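Local coordinates for protein deoxyribodipyrimidine photo-lyase (Oryza sativa Japonica Group, PDB 3UMV) that uses light energy and a bound FAD cofactor to split cyclobutane pyrimidine dimers in ultraviolet-damaged DNA back into separate pyrimidines, at residues 338-341 and 347-350. Numbering follows the deposited sequence. Where two conformers were deposited one is given.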
# COMPACT_ATOMS: atom_id res chain seq x y z
N ASP A 338 -4.16 -6.27 12.88
CA ASP A 338 -2.74 -6.29 13.23
C ASP A 338 -2.48 -6.96 14.58
O ASP A 338 -1.51 -6.64 15.26
CB ASP A 338 -2.18 -4.86 13.28
CG ASP A 338 -2.93 -3.97 14.28
OD1 ASP A 338 -2.39 -2.90 14.65
OD2 ASP A 338 -4.05 -4.33 14.70
N SER A 339 -3.36 -7.89 14.95
CA SER A 339 -3.28 -8.54 16.26
C SER A 339 -3.74 -9.99 16.15
O SER A 339 -4.50 -10.34 15.24
CB SER A 339 -4.14 -7.78 17.27
OG SER A 339 -3.71 -8.02 18.60
N LEU A 340 -3.30 -10.83 17.08
CA LEU A 340 -3.65 -12.25 17.03
C LEU A 340 -5.16 -12.42 17.06
O LEU A 340 -5.70 -13.38 16.51
CB LEU A 340 -3.00 -13.01 18.19
CG LEU A 340 -3.33 -14.50 18.32
CD1 LEU A 340 -2.90 -15.26 17.07
CD2 LEU A 340 -2.66 -15.10 19.57
N SER A 341 -5.85 -11.48 17.69
CA SER A 341 -7.30 -11.63 17.79
C SER A 341 -7.97 -11.56 16.42
O SER A 341 -9.06 -12.06 16.25
CB SER A 341 -7.90 -10.62 18.77
OG SER A 341 -7.57 -9.29 18.40
N ALA A 347 -6.52 -20.98 13.90
CA ALA A 347 -5.13 -20.54 14.00
C ALA A 347 -4.84 -20.03 15.41
O ALA A 347 -3.79 -20.31 16.00
CB ALA A 347 -4.84 -19.47 12.98
N ARG A 348 -5.78 -19.27 15.96
CA ARG A 348 -5.62 -18.83 17.35
C ARG A 348 -5.47 -20.01 18.28
O ARG A 348 -4.58 -20.02 19.13
CB ARG A 348 -6.78 -17.93 17.78
CG ARG A 348 -6.79 -16.60 17.04
CD ARG A 348 -7.93 -15.67 17.43
NE ARG A 348 -9.19 -15.93 16.74
CZ ARG A 348 -10.29 -16.40 17.33
NH1 ARG A 348 -10.27 -16.71 18.62
NH2 ARG A 348 -11.40 -16.58 16.63
N LYS A 349 -6.32 -21.02 18.11
CA LYS A 349 -6.30 -22.18 19.01
C LYS A 349 -5.01 -22.99 18.88
O LYS A 349 -4.44 -23.42 19.88
CB LYS A 349 -7.53 -23.05 18.77
CG LYS A 349 -8.81 -22.39 19.27
CD LYS A 349 -10.05 -23.12 18.81
CE LYS A 349 -10.28 -24.39 19.59
NZ LYS A 349 -11.50 -25.14 19.14
N THR A 350 -4.54 -23.19 17.66
CA THR A 350 -3.34 -23.98 17.49
C THR A 350 -2.12 -23.26 18.06
O THR A 350 -1.25 -23.88 18.65
CB THR A 350 -3.10 -24.41 16.02
OG1 THR A 350 -2.14 -25.48 15.99
CG2 THR A 350 -2.56 -23.26 15.20
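Arg348 reaches from its helix to the 3-10 turn begun by Leu340, and its aliphatic stem does most of the touching. The tight part lies at the Leu340 carbonyl: O of Leu340 is 3.3 Å from CD of Arg348 and 3.4 Å from CG of Arg348, so across this contact methylene carbons meet the oxygen, which lies at the guanidinium edge, near its plane. Beside it the leucine methyl CD1 comes within 4.1 Å of Arg348 CG, a looser apolar touch. Leucine suits this place because its branched apolar end, with CG anti to the backbone N (chi1 177°), meets the arginine stem while the side chain also touches Cys442. Arg348 suits its own because three methylenes span the gap before the charge begins. Its chain runs extended through chi2 and bends at chi3 (-84°), placing NE where it donates a hydrogen bond to Ala343 O, just after 338-341. The Ser341 side is loose and partly exposed: its O is 3.9 Å from Arg348 NE, its CB points away from the helix, and its short side chain lets OG hydrogen-bond to Gln336 OE1. The contact lies at the surface, where the loop after helix 310-333 folds against helix 345-353, beside helices 431-442 and 410-424, whose Glu411 binds Leu340 N.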